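Long-range contact in mandelate racemase/muconate lactonizing enzyme (Roseovarius nubinhibens, PDB 2QDD), which is of unknown function but, as a magnesium-binding member of the enolase superfamily, probably catalyses a reaction like those of mandelate racemase or muconate lactonizing enzyme: residues Leu123-Ile137 / Asn340-Leu353. Numbering follows the deposited sequence.
Sequences LWQLLGGEAATPVPI and NRDGLATPPSAPGL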
ATOM      1  N   LEU A 123      28.369 -33.363  -5.798  1.00 31.16           N
ATOM      2  CA  LEU A 123      27.225 -32.468  -5.942  1.00 36.20           C
ATOM      3  C   LEU A 123      27.421 -31.110  -5.266  1.00 31.56           C
ATOM      4  O   LEU A 123      27.027 -30.094  -5.825  1.00 31.52           O
ATOM      5  CB  LEU A 123      25.937 -33.144  -5.474  1.00 35.18           C
ATOM      6  CG  LEU A 123      24.911 -33.572  -6.528  1.00 44.23           C
ATOM      7  CD1 LEU A 123      25.547 -34.305  -7.683  1.00 35.41           C
ATOM      8  CD2 LEU A 123      23.843 -34.443  -5.894  1.00 42.72           C
ATOM      9  N   TRP A 124      28.076 -31.092  -4.102  1.00 32.53           N
ATOM     10  CA  TRP A 124      28.378 -29.839  -3.394  1.00 33.49           C
ATOM     11  C   TRP A 124      29.250 -28.860  -4.179  1.00 31.00           C
ATOM     12  O   TRP A 124      29.152 -27.647  -3.981  1.00 30.22           O
ATOM     13  CB  TRP A 124      28.947 -30.082  -1.984  1.00 28.64           C
ATOM     14  CG  TRP A 124      30.226 -30.873  -1.950  1.00 30.17           C
ATOM     15  CD1 TRP A 124      30.353 -32.208  -1.688  1.00 28.10           C
ATOM     16  CD2 TRP A 124      31.557 -30.383  -2.178  1.00 21.88           C
ATOM     17  NE1 TRP A 124      31.672 -32.579  -1.740  1.00 30.09           N
ATOM     18  CE2 TRP A 124      32.432 -31.481  -2.044  1.00 28.70           C
ATOM     19  CE3 TRP A 124      32.092 -29.128  -2.489  1.00 24.04           C
ATOM     20  CZ2 TRP A 124      33.816 -31.362  -2.212  1.00 26.82           C
ATOM     21  CZ3 TRP A 124      33.467 -29.014  -2.666  1.00 32.05           C
ATOM     22  CH2 TRP A 124      34.313 -30.125  -2.516  1.00 27.30           C
ATOM     23  N   GLN A 125      30.091 -29.389  -5.066  1.00 32.40           N
ATOM     24  CA  GLN A 125      30.918 -28.562  -5.944  1.00 34.03           C
ATOM     25  C   GLN A 125      30.156 -28.042  -7.158  1.00 33.83           C
ATOM     26  O   GLN A 125      30.355 -26.898  -7.583  1.00 38.00           O
ATOM     27  CB  GLN A 125      32.169 -29.316  -6.386  1.00 29.05           C
ATOM     28  CG  GLN A 125      33.181 -28.444  -7.110  1.00 29.68           C
ATOM     29  CD  GLN A 125      34.614 -28.860  -6.853  1.00 36.68           C
ATOM     30  OE1 GLN A 125      35.448 -28.042  -6.466  1.00 33.89           O
ATOM     31  NE2 GLN A 125      34.908 -30.135  -7.071  1.00 30.36           N
ATOM     32  N   LEU A 126      29.283 -28.879  -7.714  1.00 34.47           N
ATOM     33  CA  LEU A 126      28.394 -28.455  -8.800  1.00 34.99           C
ATOM     34  C   LEU A 126      27.415 -27.384  -8.332  1.00 32.50           C
ATOM     35  O   LEU A 126      27.006 -26.524  -9.112  1.00 28.80           O
ATOM     36  CB  LEU A 126      27.629 -29.646  -9.379  1.00 35.42           C
ATOM     37  CG  LEU A 126      28.367 -30.576 -10.345  1.00 33.43           C
ATOM     38  CD1 LEU A 126      27.474 -31.750 -10.686  1.00 27.62           C
ATOM     39  CD2 LEU A 126      28.784 -29.843 -11.608  1.00 39.70           C
ATOM     40  N   LEU A 127      27.070 -27.441  -7.047  1.00 28.26           N
ATOM     41  CA  LEU A 127      26.230 -26.439  -6.409  1.00 30.56           C
ATOM     42  C   LEU A 127      27.009 -25.218  -5.914  1.00 29.64           C
ATOM     43  O   LEU A 127      26.423 -24.267  -5.406  1.00 34.20           O
ATOM     44  CB  LEU A 127      25.409 -27.080  -5.284  1.00 26.90           C
ATOM     45  CG  LEU A 127      24.397 -28.110  -5.797  1.00 29.15           C
ATOM     46  CD1 LEU A 127      23.982 -29.089  -4.713  1.00 32.33           C
ATOM     47  CD2 LEU A 127      23.188 -27.437  -6.435  1.00 30.63           C
ATOM     48  N   GLY A 128      28.329 -25.252  -6.067  1.00 33.24           N
ATOM     49  CA  GLY A 128      29.153 -24.050  -6.008  1.00 26.12           C
ATOM     50  C   GLY A 128      29.983 -23.914  -4.747  1.00 29.43           C
ATOM     51  O   GLY A 128      30.668 -22.909  -4.570  1.00 30.33           O
ATOM     52  N   GLY A 129      29.927 -24.917  -3.871  1.00 29.58           N
ATOM     53  CA  GLY A 129      30.633 -24.869  -2.587  1.00 34.94           C
ATOM     54  C   GLY A 129      32.134 -25.071  -2.716  1.00 38.77           C
ATOM     55  O   GLY A 129      32.592 -25.746  -3.639  1.00 40.66           O
ATOM     56  N   GLU A 130      32.896 -24.490  -1.791  1.00 38.87           N
ATOM     57  CA  GLU A 130      34.359 -24.618  -1.789  1.00 46.98           C
ATOM     58  C   GLU A 130      34.866 -25.941  -1.230  1.00 43.51           C
ATOM     59  O   GLU A 130      35.955 -26.392  -1.584  1.00 46.14           O
ATOM     60  CB  GLU A 130      35.023 -23.458  -1.034  1.00 47.36           C
ATOM     61  CG  GLU A 130      34.606 -23.279   0.426  1.00 56.51           C
ATOM     62  CD  GLU A 130      35.638 -22.515   1.252  1.00 60.64           C
ATOM     63  OE1 GLU A 130      35.247 -21.931   2.287  1.00 68.77           O
ATOM     64  OE2 GLU A 130      36.834 -22.498   0.874  1.00 65.66           O
ATOM     65  N   ALA A 131      34.080 -26.544  -0.343  1.00 40.67           N
ATOM     66  CA  ALA A 131      34.536 -27.653   0.479  1.00 39.88           C
ATOM     67  C   ALA A 131      33.351 -28.528   0.860  1.00 39.39           C
ATOM     68  O   ALA A 131      32.209 -28.068   0.853  1.00 37.13           O
ATOM     69  CB  ALA A 131      35.239 -27.133   1.731  1.00 42.32           C
ATOM     70  N   ALA A 132      33.630 -29.785   1.202  1.00 39.83           N
ATOM     71  CA  ALA A 132      32.672 -30.641   1.892  1.00 38.04           C
ATOM     72  C   ALA A 132      32.522 -30.204   3.347  1.00 40.39           C
ATOM     73  O   ALA A 132      33.044 -30.850   4.264  1.00 48.26           O
ATOM     74  CB  ALA A 132      33.102 -32.104   1.801  1.00 36.68           C
ATOM     75  N   THR A 133      31.811 -29.096   3.544  1.00 42.19           N
ATOM     76  CA  THR A 133      31.663 -28.464   4.852  1.00 41.58           C
ATOM     77  C   THR A 133      30.823 -29.364   5.759  1.00 42.15           C
ATOM     78  O   THR A 133      29.742 -29.798   5.360  1.00 42.63           O
ATOM     79  CB  THR A 133      31.018 -27.061   4.720  1.00 40.48           C
ATOM     80  OG1 THR A 133      31.850 -26.231   3.900  1.00 41.80           O
ATOM     81  CG2 THR A 133      30.852 -26.392   6.075  1.00 38.35           C
ATOM     82  N   PRO A 134      31.347 -29.683   6.959  1.00 44.53           N
ATOM     83  CA  PRO A 134      30.564 -30.365   7.989  1.00 41.90           C
ATOM     84  C   PRO A 134      29.390 -29.521   8.486  1.00 39.63           C
ATOM     85  O   PRO A 134      29.572 -28.380   8.913  1.00 38.34           O
ATOM     86  CB  PRO A 134      31.584 -30.614   9.108  1.00 45.14           C
ATOM     87  CG  PRO A 134      32.672 -29.627   8.872  1.00 46.38           C
ATOM     88  CD  PRO A 134      32.735 -29.438   7.392  1.00 44.83           C
ATOM     89  N   VAL A 135      28.191 -30.090   8.410  1.00 38.37           N
ATOM     90  CA  VAL A 135      26.959 -29.359   8.677  1.00 35.42           C
ATOM     91  C   VAL A 135      26.407 -29.827  10.021  1.00 34.01           C
ATOM     92  O   VAL A 135      26.218 -31.029  10.218  1.00 32.68           O
ATOM     93  CB  VAL A 135      25.912 -29.568   7.537  1.00 35.51           C
ATOM     94  CG1 VAL A 135      24.595 -28.856   7.854  1.00 29.42           C
ATOM     95  CG2 VAL A 135      26.465 -29.066   6.202  1.00 33.54           C
ATOM     96  N   PRO A 136      26.156 -28.880  10.953  1.00 35.21           N
ATOM     97  CA  PRO A 136      25.519 -29.192  12.236  1.00 31.13           C
ATOM     98  C   PRO A 136      24.165 -29.880  12.064  1.00 34.52           C
ATOM     99  O   PRO A 136      23.403 -29.543  11.155  1.00 32.55           O
ATOM    100  CB  PRO A 136      25.339 -27.814  12.881  1.00 30.53           C
ATOM    101  CG  PRO A 136      26.391 -26.978  12.268  1.00 33.41           C
ATOM    102  CD  PRO A 136      26.469 -27.444  10.844  1.00 34.07           C
ATOM    103  N   ILE A 137      23.901 -30.861  12.920  1.00 31.27           N
ATOM    104  CA  ILE A 137      22.679 -31.644  12.868  1.00 31.86           C
ATOM    105  C   ILE A 137      21.861 -31.284  14.094  1.00 35.04           C
ATOM    106  O   ILE A 137      22.402 -31.224  15.197  1.00 38.11           O
ATOM    107  CB  ILE A 137      22.981 -33.180  12.837  1.00 31.86           C
ATOM    108  CG1 ILE A 137      23.877 -33.544  11.647  1.00 30.43           C
ATOM    109  CG2 ILE A 137      21.692 -34.014  12.807  1.00 24.35           C
ATOM    110  CD1 ILE A 137      23.395 -33.015  10.290  1.00 37.39           C
ATOM    111  N   ASN A 340      25.728 -38.912  10.912  1.00 43.99           N
ATOM    112  CA  ASN A 340      25.983 -38.039  12.047  1.00 45.65           C
ATOM    113  C   ASN A 340      27.086 -38.592  12.942  1.00 50.42           C
ATOM    114  O   ASN A 340      26.947 -39.669  13.531  1.00 51.78           O
ATOM    115  CB  ASN A 340      24.698 -37.808  12.850  1.00 45.77           C
ATOM    116  CG  ASN A 340      24.876 -36.801  13.983  1.00 47.21           C
ATOM    117  OD1 ASN A 340      25.783 -35.972  13.962  1.00 51.18           O
ATOM    118  ND2 ASN A 340      23.996 -36.869  14.973  1.00 50.54           N
ATOM    119  N   ARG A 341      28.179 -37.839  13.038  1.00 51.85           N
ATOM    120  CA  ARG A 341      29.205 -38.080  14.047  1.00 49.09           C
ATOM    121  C   ARG A 341      29.431 -36.855  14.925  1.00 49.32           C
ATOM    122  O   ARG A 341      29.917 -35.817  14.456  1.00 46.44           O
ATOM    123  CB  ARG A 341      30.515 -38.570  13.413  1.00 49.29           C
ATOM    124  CG  ARG A 341      30.850 -37.981  12.040  1.00 51.18           C
ATOM    125  CD  ARG A 341      32.150 -38.568  11.488  1.00 54.10           C
ATOM    126  NE  ARG A 341      31.909 -39.577  10.454  1.00 61.07           N
ATOM    127  CZ  ARG A 341      31.799 -40.886  10.675  1.00 64.77           C
ATOM    128  NH1 ARG A 341      31.903 -41.378  11.905  1.00 67.50           N
ATOM    129  NH2 ARG A 341      31.582 -41.708   9.657  1.00 63.37           N
ATOM    130  N   ASP A 342      29.056 -36.992  16.198  1.00 50.73           N
ATOM    131  CA  ASP A 342      29.229 -35.958  17.229  1.00 53.65           C
ATOM    132  C   ASP A 342      28.583 -34.603  16.884  1.00 51.33           C
ATOM    133  O   ASP A 342      29.154 -33.536  17.136  1.00 51.02           O
ATOM    134  CB  ASP A 342      30.708 -35.819  17.636  1.00 59.51           C
ATOM    135  CG  ASP A 342      30.885 -35.438  19.099  1.00 70.23           C
ATOM    136  OD1 ASP A 342      31.627 -34.469  19.371  1.00 72.92           O
ATOM    137  OD2 ASP A 342      30.286 -36.101  19.978  1.00 75.65           O
ATOM    138  N   GLY A 343      27.386 -34.665  16.306  1.00 47.23           N
ATOM    139  CA  GLY A 343      26.584 -33.478  16.034  1.00 46.02           C
ATOM    140  C   GLY A 343      26.830 -32.835  14.680  1.00 42.45           C
ATOM    141  O   GLY A 343      26.291 -31.768  14.404  1.00 46.40           O
ATOM    142  N   LEU A 344      27.647 -33.477  13.845  1.00 38.36           N
ATOM    143  CA  LEU A 344      27.997 -32.953  12.519  1.00 36.16           C
ATOM    144  C   LEU A 344      27.889 -34.037  11.447  1.00 38.55           C
ATOM    145  O   LEU A 344      28.128 -35.217  11.724  1.00 37.81           O
ATOM    146  CB  LEU A 344      29.420 -32.379  12.514  1.00 37.60           C
ATOM    147  CG  LEU A 344      29.743 -31.092  13.288  1.00 35.99           C
ATOM    148  CD1 LEU A 344      31.241 -30.977  13.512  1.00 38.56           C
ATOM    149  CD2 LEU A 344      29.245 -29.868  12.561  1.00 26.39           C
ATOM    150  N   ALA A 345      27.536 -33.628  10.226  1.00 35.24           N
ATOM    151  CA  ALA A 345      27.542 -34.523   9.069  1.00 33.95           C
ATOM    152  C   ALA A 345      28.209 -33.884   7.860  1.00 32.51           C
ATOM    153  O   ALA A 345      28.006 -32.709   7.578  1.00 32.94           O
ATOM    154  CB  ALA A 345      26.132 -34.971   8.718  1.00 36.51           C
ATOM    155  N   THR A 346      29.008 -34.680   7.157  1.00 33.00           N
ATOM    156  CA  THR A 346      29.821 -34.218   6.035  1.00 35.46           C
ATOM    157  C   THR A 346      29.283 -34.945   4.809  1.00 34.50           C
ATOM    158  O   THR A 346      29.018 -36.148   4.883  1.00 34.23           O
ATOM    159  CB  THR A 346      31.321 -34.585   6.255  1.00 37.18           C
ATOM    160  OG1 THR A 346      31.785 -34.018   7.487  1.00 43.30           O
ATOM    161  CG2 THR A 346      32.202 -34.075   5.127  1.00 38.73           C
ATOM    162  N   PRO A 347      29.089 -34.221   3.684  1.00 38.29           N
ATOM    163  CA  PRO A 347      28.723 -34.917   2.450  1.00 35.91           C
ATOM    164  C   PRO A 347      29.939 -35.635   1.857  1.00 37.29           C
ATOM    165  O   PRO A 347      31.067 -35.227   2.122  1.00 37.59           O
ATOM    166  CB  PRO A 347      28.265 -33.777   1.536  1.00 35.82           C
ATOM    167  CG  PRO A 347      29.038 -32.589   1.999  1.00 30.13           C
ATOM    168  CD  PRO A 347      29.195 -32.758   3.485  1.00 35.16           C
ATOM    169  N   PRO A 348      29.718 -36.712   1.080  1.00 42.45           N
ATOM    170  CA  PRO A 348      30.775 -37.339   0.275  1.00 42.35           C
ATOM    171  C   PRO A 348      31.431 -36.398  -0.738  1.00 45.43           C
ATOM    172  O   PRO A 348      30.819 -35.412  -1.159  1.00 44.85           O
ATOM    173  CB  PRO A 348      30.033 -38.460  -0.458  1.00 44.36           C
ATOM    174  CG  PRO A 348      28.862 -38.762   0.408  1.00 43.11           C
ATOM    175  CD  PRO A 348      28.443 -37.440   0.958  1.00 40.68           C
ATOM    176  N   SER A 349      32.669 -36.713  -1.120  1.00 44.37           N
ATOM    177  CA  SER A 349      33.384 -35.965  -2.156  1.00 42.16           C
ATOM    178  C   SER A 349      33.603 -36.757  -3.447  1.00 40.79           C
ATOM    179  O   SER A 349      34.196 -36.251  -4.403  1.00 44.65           O
ATOM    180  CB  SER A 349      34.709 -35.447  -1.610  1.00 43.25           C
ATOM    181  OG  SER A 349      34.477 -34.496  -0.585  1.00 47.22           O
ATOM    182  N   ALA A 350      33.113 -37.997  -3.463  1.00 39.23           N
ATOM    183  CA  ALA A 350      32.994 -38.807  -4.678  1.00 39.23           C
ATOM    184  C   ALA A 350      32.152 -38.082  -5.735  1.00 38.93           C
ATOM    185  O   ALA A 350      31.233 -37.348  -5.377  1.00 45.83           O
ATOM    186  CB  ALA A 350      32.364 -40.151  -4.329  1.00 36.16           C
ATOM    187  N   PRO A 351      32.473 -38.267  -7.035  1.00 37.88           N
ATOM    188  CA  PRO A 351      31.642 -37.742  -8.128  1.00 33.00           C
ATOM    189  C   PRO A 351      30.152 -38.082  -8.025  1.00 33.77           C
ATOM    190  O   PRO A 351      29.783 -39.187  -7.623  1.00 33.35           O
ATOM    191  CB  PRO A 351      32.246 -38.397  -9.366  1.00 35.20           C
ATOM    192  CG  PRO A 351      33.669 -38.594  -9.012  1.00 34.11           C
ATOM    193  CD  PRO A 351      33.667 -38.960  -7.556  1.00 36.50           C
ATOM    194  N   GLY A 352      29.312 -37.114  -8.377  1.00 34.96           N
ATOM    195  CA  GLY A 352      27.871 -37.245  -8.211  1.00 31.19           C
ATOM    196  C   GLY A 352      27.430 -37.189  -6.768  1.00 27.19           C
ATOM    197  O   GLY A 352      27.926 -36.382  -5.974  1.00 26.23           O
ATOM    198  N   LEU A 353      26.490 -38.064  -6.441  1.00 26.69           N
ATOM    199  CA  LEU A 353      25.826 -38.071  -5.147  1.00 32.75           C
ATOM    200  C   LEU A 353      26.680 -38.775  -4.101  1.00 35.46           C
ATOM    201  O   LEU A 353      26.644 -38.418  -2.919  1.00 36.00           O
ATOM    202  CB  LEU A 353      24.480 -38.778  -5.292  1.00 31.93           C
ATOM    203  CG  LEU A 353      23.397 -38.796  -4.221  1.00 38.78           C
ATOM    204  CD1 LEU A 353      23.039 -37.415  -3.761  1.00 41.27           C
ATOM    205  CD2 LEU A 353      22.193 -39.435  -4.855  1.00 51.29           C
TER
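V135 and A345 form an antiparallel hydrogen-bonded pair: V135 N reaches A345 O at 2.8 Å in a nearly straight bond (175°), and A345 N returns to V135 O. A third backbone bond, I137 N to G343 O, is accepted inside the type I' turn R341-L344. At the far end L123 N, on the first turn of helix 123-126, binds G352 O at 3.1 Å.

Apolar side chains back the strand pair. On the face of the pairing that carries L344 and P136, L344 CD2 lies against the P136 ring, 3.6 Å from P136 N. I137, with CG1 opposite its own carbonyl carbon (chi1 -57°), brings CD1 to 3.7 Å from A345 CB.

W124 presents the edge of its indole to P348 O, to which NE1 makes a weak, bent bond (3.0 Å, 128°). Its CD1 meets P347 CG obliquely at 3.9 Å, the two side chains crossing at about a right angle. One ring face is covered by the backbone of A131 and A132. A leucine in its place would probably leave P348 O without this donor and P347 and A132 less well covered.

Strand 344-345 thus pairs with 135-141, the first strand of the barrel domain, while helix 300-311 packs on both segments, its H308 ring lying nearly parallel to that of W124 and H308 NE2 donating a hydrogen bond to L353 O.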